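Local coordinates for uncharacterized protein (Chaetomium thermophilum, PDB 3LPZ) that probably serves as the Get4 subunit of the Get pathway, an alpha-solenoid that binds Get5 and takes part in tail-anchored protein biogenesis, at residues 54-59 / 80-85; 102-106 / 141-145; 58-62 / 74-78. All coordinates share one frame; numbering follows the deposited sequence.

Contact 1: residues 54-59 / 80-85; sequences AVDILA and LLVDTF
The side chains of Val55 and Phe85 cross at about a right angle, anchoring the apolar part of the contact. CG2 of Val55 lies 3.5 Å from CE1 of Phe85, oblique to the ring, while CG1 approaches the same ring atom. With CG1 anti to the backbone N (chi1 161°) and CG2 beside it, both methyls of Val55 can touch CE1. Leu81 packs its CD1 over one face of the Phe85 ring, toward the rim, and 3.9 Å from CG1 of Val55. Its other methyl, CD2, rests 3.9 Å from CB of Ala59, so the two branches of Leu81 touch successive turns of the facing helix. Leu58 also lies across Leu80, a less certain touch because Leu80 has two conformers.

The polar element is Thr84. Its OG1 donates to O of Leu80 at 2.8 Å from above the carbonyl plane, and the backbone N of Thr84 reaches that oxygen from the other face. The hydroxyl thus has its hydrogen-bond acceptor within its own helix, and Leu58 can bring CD1 to 3.3 Å from OG1 of Thr84. CG2 of Thr84 turns to Ala54 and Val55 instead.

No hydrogen bond crosses between 54-59 and 80-85; van der Waals packing joins them. The segment axes approach to 9.5 Å at 165°; with helices 51-67 and 71-88 consecutive in the chain, this is an antiparallel helical hairpin. Helix 28-47 backs it through Ala42 on Leu58 and Ser46 on Ala54, whereas helix 94-104 meets Val55 through Lys99 and Phe85 through Ser96. Trp124 of helix 112-128 adds a second ring beside Phe85.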
# COMPACT_ATOMS: atom_id res chain seq x y z
N ALA A 54 11.69 -1.07 -29.50
CA ALA A 54 10.34 -0.57 -29.27
C ALA A 54 10.27 0.10 -27.89
O ALA A 54 9.68 1.17 -27.76
CB ALA A 54 9.33 -1.71 -29.34
N VAL A 55 10.86 -0.54 -26.88
CA VAL A 55 10.86 -0.03 -25.52
C VAL A 55 11.60 1.31 -25.41
O VAL A 55 11.09 2.24 -24.76
CB VAL A 55 11.46 -1.08 -24.50
CG1 VAL A 55 11.91 -0.41 -23.17
CG2 VAL A 55 10.47 -2.19 -24.23
N ASP A 56 12.78 1.41 -26.01
CA ASP A 56 13.57 2.65 -25.89
C ASP A 56 12.79 3.79 -26.56
O ASP A 56 12.69 4.88 -26.01
CB ASP A 56 14.95 2.53 -26.54
CG ASP A 56 15.94 1.72 -25.70
OD1 ASP A 56 15.71 1.48 -24.50
OD2 ASP A 56 16.97 1.31 -26.25
N ILE A 57 12.22 3.51 -27.73
CA ILE A 57 11.41 4.51 -28.45
C ILE A 57 10.20 4.97 -27.62
O ILE A 57 10.01 6.18 -27.42
CB ILE A 57 10.96 3.99 -29.83
CG1 ILE A 57 12.19 3.83 -30.74
CG2 ILE A 57 9.91 4.95 -30.46
CD1 ILE A 57 11.96 2.95 -31.95
N LEU A 58 9.39 4.03 -27.16
CA LEU A 58 8.20 4.38 -26.36
C LEU A 58 8.55 5.11 -25.07
O LEU A 58 7.89 6.11 -24.72
CB LEU A 58 7.36 3.11 -26.06
CG LEU A 58 6.71 2.53 -27.33
CD1 LEU A 58 6.10 1.15 -27.06
CD2 LEU A 58 5.66 3.47 -27.89
N ALA A 59 9.54 4.61 -24.33
CA ALA A 59 9.91 5.26 -23.06
C ALA A 59 10.44 6.68 -23.28
O ALA A 59 10.06 7.59 -22.56
CB ALA A 59 10.95 4.39 -22.24
N LEU A 80 1.25 1.94 -23.56
CA LEU A 80 1.73 1.07 -24.65
C LEU A 80 3.08 0.44 -24.26
O LEU A 80 3.37 -0.69 -24.60
CB LEU A 80 1.87 1.88 -25.95
CG LEU A 80 2.17 1.12 -27.24
CD1 LEU A 80 1.19 -0.03 -27.44
CD2 LEU A 80 2.18 2.08 -28.46
N LEU A 81 3.89 1.19 -23.52
CA LEU A 81 5.18 0.72 -23.07
C LEU A 81 4.99 -0.51 -22.17
O LEU A 81 5.72 -1.49 -22.30
CB LEU A 81 5.93 1.84 -22.32
CG LEU A 81 7.22 1.43 -21.58
CD1 LEU A 81 8.27 0.90 -22.59
CD2 LEU A 81 7.78 2.60 -20.73
N VAL A 82 4.04 -0.43 -21.23
CA VAL A 82 3.75 -1.57 -20.36
C VAL A 82 3.27 -2.73 -21.22
O VAL A 82 3.69 -3.86 -20.99
CB VAL A 82 2.65 -1.27 -19.30
CG1 VAL A 82 2.35 -2.53 -18.47
CG2 VAL A 82 3.09 -0.13 -18.38
N ASP A 83 2.37 -2.50 -22.17
CA ASP A 83 1.88 -3.61 -22.99
C ASP A 83 3.02 -4.23 -23.82
O ASP A 83 3.02 -5.43 -24.12
CB ASP A 83 0.69 -3.15 -23.85
CG ASP A 83 -0.62 -3.16 -23.06
OD1 ASP A 83 -1.06 -4.25 -22.60
OD2 ASP A 83 -1.21 -2.09 -22.90
N THR A 84 4.00 -3.39 -24.17
CA THR A 84 5.16 -3.85 -24.90
C THR A 84 6.00 -4.77 -24.02
O THR A 84 6.48 -5.79 -24.50
CB THR A 84 5.98 -2.66 -25.44
OG1 THR A 84 5.15 -1.92 -26.36
CG2 THR A 84 7.24 -3.13 -26.19
N PHE A 85 6.17 -4.42 -22.73
CA PHE A 85 6.91 -5.28 -21.78
C PHE A 85 6.22 -6.64 -21.67
O PHE A 85 6.86 -7.69 -21.66
CB PHE A 85 7.00 -4.62 -20.39
CG PHE A 85 8.08 -3.54 -20.24
CD1 PHE A 85 9.27 -3.58 -20.96
CD2 PHE A 85 7.91 -2.51 -19.33
CE1 PHE A 85 10.27 -2.58 -20.79
CE2 PHE A 85 8.90 -1.50 -19.16
CZ PHE A 85 10.07 -1.55 -19.89

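Contact 2: residues 102-106 / 141-145; sequences GCLRL and VVGTL
The guanidinium of Arg105 has CG1 of Val141 over one face, 3.5 Å above the plane and offset toward the rim, and two waters at its edge, in plane. Val141 crosses the arginine at about a right angle, and the closest pair is CG1 of Val141 with NH2 of Arg105. CD1 of Leu145 comes obliquely to NH1 of Arg105, at 3.9 Å. The arginine chain is extended from CG to NE, which carries the flat group from the 102-106 segment across to helix 136-148.

Both waters bridge the same two side chains. One accepts from NH2 of Arg105 at 2.9 Å, the other from NH1 at 3.0 Å, and each donates to OG1 of Thr144. That hydroxyl donates to O of Val141 at 2.9 Å, which also accepts a hydrogen bond from the backbone N of Leu145. The two waters probably limit rotation of the guanidinium, and the bond to O of Val141 holds the hydroxyl they share.

Beside this water-bridged part lies an apolar layer. Leu104 and Leu145 reach toward each other tip to tip, CG of Leu104 standing 3.7 Å from CD2 of Leu145. CG of Leu104 is anti to the backbone N (chi1 -176°), directing the branch at the opposing helix, where its side chain crosses that of Val142 at about a right angle, CD2 of Leu104 3.8 Å from CG2 of Val142. Phe117 and Val118 of helix 112-128 touch Leu104, and Met121 touches Val142. Helices 94-104, 112-128 and 136-148 thus pack as successive layers of the alpha-solenoid of Get4.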
# COMPACT_ATOMS: atom_id res chain seq x y z
N GLY A 102 10.31 6.56 -14.49
CA GLY A 102 10.59 7.79 -15.22
C GLY A 102 9.31 8.36 -15.84
O GLY A 102 9.10 9.59 -15.83
N CYS A 103 8.45 7.49 -16.39
CA CYS A 103 7.15 7.95 -16.92
C CYS A 103 6.21 8.43 -15.80
O CYS A 103 5.62 9.53 -15.88
CB CYS A 103 6.45 6.85 -17.73
SG CYS A 103 7.33 6.39 -19.26
N LEU A 104 6.10 7.60 -14.76
CA LEU A 104 5.20 7.85 -13.62
C LEU A 104 5.35 9.25 -13.04
O LEU A 104 4.36 9.97 -12.80
CB LEU A 104 5.46 6.83 -12.50
CG LEU A 104 4.53 6.91 -11.27
CD1 LEU A 104 3.09 6.69 -11.68
CD2 LEU A 104 4.93 5.89 -10.14
N ARG A 105 6.61 9.63 -12.79
CA ARG A 105 6.90 10.87 -12.09
C ARG A 105 6.64 12.09 -12.98
O ARG A 105 6.58 13.21 -12.48
CB ARG A 105 8.34 10.87 -11.60
CG ARG A 105 8.59 9.83 -10.50
CD ARG A 105 9.95 10.09 -9.87
NE ARG A 105 10.37 9.11 -8.85
CZ ARG A 105 9.99 9.13 -7.57
NH1 ARG A 105 9.14 10.06 -7.14
NH2 ARG A 105 10.46 8.21 -6.72
N LEU A 106 6.48 11.89 -14.28
CA LEU A 106 6.20 13.02 -15.18
C LEU A 106 4.72 13.28 -15.46
O LEU A 106 4.39 14.29 -16.08
CB LEU A 106 7.00 12.90 -16.47
CG LEU A 106 8.54 13.02 -16.35
CD1 LEU A 106 9.20 12.51 -17.65
CD2 LEU A 106 8.99 14.45 -16.07
N VAL A 141 6.82 3.77 -4.44
CA VAL A 141 6.79 5.03 -5.15
C VAL A 141 5.35 5.55 -5.42
O VAL A 141 5.08 6.71 -5.17
CB VAL A 141 7.64 4.99 -6.43
CG1 VAL A 141 7.54 6.35 -7.17
CG2 VAL A 141 9.13 4.67 -6.04
N VAL A 142 4.44 4.69 -5.87
CA VAL A 142 3.06 5.09 -6.09
C VAL A 142 2.48 5.56 -4.75
O VAL A 142 1.81 6.59 -4.66
CB VAL A 142 2.21 3.91 -6.67
CG1 VAL A 142 0.70 4.21 -6.62
CG2 VAL A 142 2.68 3.58 -8.10
N GLY A 143 2.77 4.80 -3.70
CA GLY A 143 2.30 5.13 -2.36
C GLY A 143 2.80 6.49 -1.91
O GLY A 143 2.01 7.29 -1.37
N THR A 144 4.08 6.78 -2.15
CA THR A 144 4.63 8.10 -1.76
C THR A 144 4.03 9.26 -2.57
O THR A 144 3.80 10.35 -2.04
CB THR A 144 6.16 8.19 -1.80
OG1 THR A 144 6.60 8.16 -3.17
CG2 THR A 144 6.77 7.02 -1.02
N LEU A 145 3.78 9.02 -3.85
CA LEU A 145 3.11 10.00 -4.68
C LEU A 145 1.71 10.30 -4.15
O LEU A 145 1.33 11.47 -4.05
CB LEU A 145 3.06 9.52 -6.14
CG LEU A 145 4.03 10.07 -7.20
CD1 LEU A 145 5.36 10.66 -6.68
CD2 LEU A 145 4.26 9.02 -8.29
O HOH W 1 9.35 8.11 -4.01
O HOH W 2 7.79 10.39 -4.45

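Contact 3: residues 58-62 / 74-78; sequences LASVS and GGDLA
Ser62 and Gly74 join two neighbouring helices of the alpha-solenoid near the turn of an antiparallel helical hairpin. The axes of the short segments come within 8.7 Å at 162°, and the tight part of the contact lies where CA of Ser62 is 4.5 Å from CA of Gly74. Gly74 has no side chain to separate the backbones: a CB on it would stand only 3.3 Å from O of Ser62. This close approach lets OG of Ser62 donate to O of Gly74, the one hydrogen bond across the segments. The donor is tilted 32° from the carbonyl plane, and N of Ala78 reaches the same oxygen from the opposite face, so two donors grip it.

Ser62 owes this reach to its first torsion: OG lies anti to the backbone N (chi1 170°), facing the other helix. CB of Ser62 packs at 3.8 Å on CB of Leu77. Replacing the serine by alanine would probably leave O of Gly74 with the backbone N of Ala78 as its one remaining donor of the two described, and so lose the polar tie between the helices.

Away from the glycine the backbones stand farther apart, and apolar side chains bridge them. Leu77 crosses Leu58 at about a right angle, with CG of Leu77 4.0 Å from CD2 of Leu58, and its CD2 lies 3.7 Å from CG1 of Val61. Leu58, Val61 and Leu77 are buried: Thr38 of helix 28-47 touches both Leu77 and Val61, and Leu19 and Ile23 of helix 11-25 lie on Val61. On the Ser62 side Cys103 of helix 94-104 touches both Ser62 and Ala78, and there CB of Ala78 sits 3.5 Å from OG of Ser62.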
# COMPACT_ATOMS: atom_id res chain seq x y z
N LEU A 58 9.39 4.03 -27.16
CA LEU A 58 8.20 4.38 -26.36
C LEU A 58 8.55 5.11 -25.07
O LEU A 58 7.89 6.11 -24.72
CB LEU A 58 7.36 3.11 -26.06
CG LEU A 58 6.71 2.53 -27.33
CD1 LEU A 58 6.10 1.15 -27.06
CD2 LEU A 58 5.66 3.47 -27.89
N ALA A 59 9.54 4.61 -24.33
CA ALA A 59 9.91 5.26 -23.06
C ALA A 59 10.44 6.68 -23.28
O ALA A 59 10.06 7.59 -22.56
CB ALA A 59 10.95 4.39 -22.24
N SER A 60 11.33 6.88 -24.26
CA SER A 60 11.91 8.21 -24.46
C SER A 60 10.85 9.20 -24.93
O SER A 60 10.76 10.31 -24.40
CB SER A 60 13.04 8.19 -25.50
OG SER A 60 14.01 7.23 -25.15
N VAL A 61 10.03 8.80 -25.89
CA VAL A 61 9.04 9.71 -26.48
C VAL A 61 7.86 9.97 -25.52
O VAL A 61 7.32 11.09 -25.46
CB VAL A 61 8.54 9.22 -27.87
CG1 VAL A 61 7.38 10.13 -28.39
CG2 VAL A 61 9.71 9.15 -28.92
N SER A 62 7.45 8.93 -24.78
CA SER A 62 6.44 9.10 -23.74
C SER A 62 6.87 10.17 -22.74
O SER A 62 6.08 11.07 -22.41
CB SER A 62 6.20 7.80 -22.96
OG SER A 62 5.38 8.11 -21.84
N GLY A 74 1.20 11.36 -24.16
CA GLY A 74 2.31 10.81 -23.39
C GLY A 74 1.90 9.64 -22.52
O GLY A 74 2.63 8.63 -22.42
N GLY A 75 0.73 9.75 -21.89
CA GLY A 75 0.22 8.67 -21.02
C GLY A 75 -0.17 7.44 -21.83
O GLY A 75 0.05 6.31 -21.42
N ASP A 76 -0.79 7.67 -22.99
CA ASP A 76 -1.15 6.57 -23.87
C ASP A 76 0.12 5.81 -24.31
O ASP A 76 0.15 4.57 -24.32
CB ASP A 76 -1.92 7.09 -25.08
CG ASP A 76 -3.38 7.39 -24.76
OD1 ASP A 76 -3.86 7.08 -23.65
OD2 ASP A 76 -4.06 7.95 -25.65
N LEU A 77 1.19 6.54 -24.62
CA LEU A 77 2.46 5.87 -24.96
C LEU A 77 3.05 5.11 -23.76
O LEU A 77 3.66 4.05 -23.94
CB LEU A 77 3.49 6.86 -25.51
CG LEU A 77 3.72 6.83 -27.01
CD1 LEU A 77 2.45 6.58 -27.81
CD2 LEU A 77 4.47 8.02 -27.48
N ALA A 78 2.89 5.68 -22.56
CA ALA A 78 3.38 5.01 -21.35
C ALA A 78 2.61 3.70 -21.12
O ALA A 78 3.19 2.70 -20.72
CB ALA A 78 3.27 5.94 -20.11

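In the fold
From the N terminus, helices 11-25 and 28-47 precede the hairpin formed by helices 51-67 and 71-88. Contact 3 closes the shorter loop, the 11 residues 63-73, near the turn; contact 1 closes a wider one, the 20 residues 60-79, and the first loop falls within it. The two share Leu58 and Ala59, and their centres are about 7 Å apart. Contact 2 follows both in series, crossing neither; it closes a loop of 34 residues that carries helix 112-128 and joins helix 94-104 to helix 136-148. Cys103 couples the hairpin to it: its SG packs on Leu81 of contact 1 and Ser62 of contact 3, linking successive helices along the solenoid.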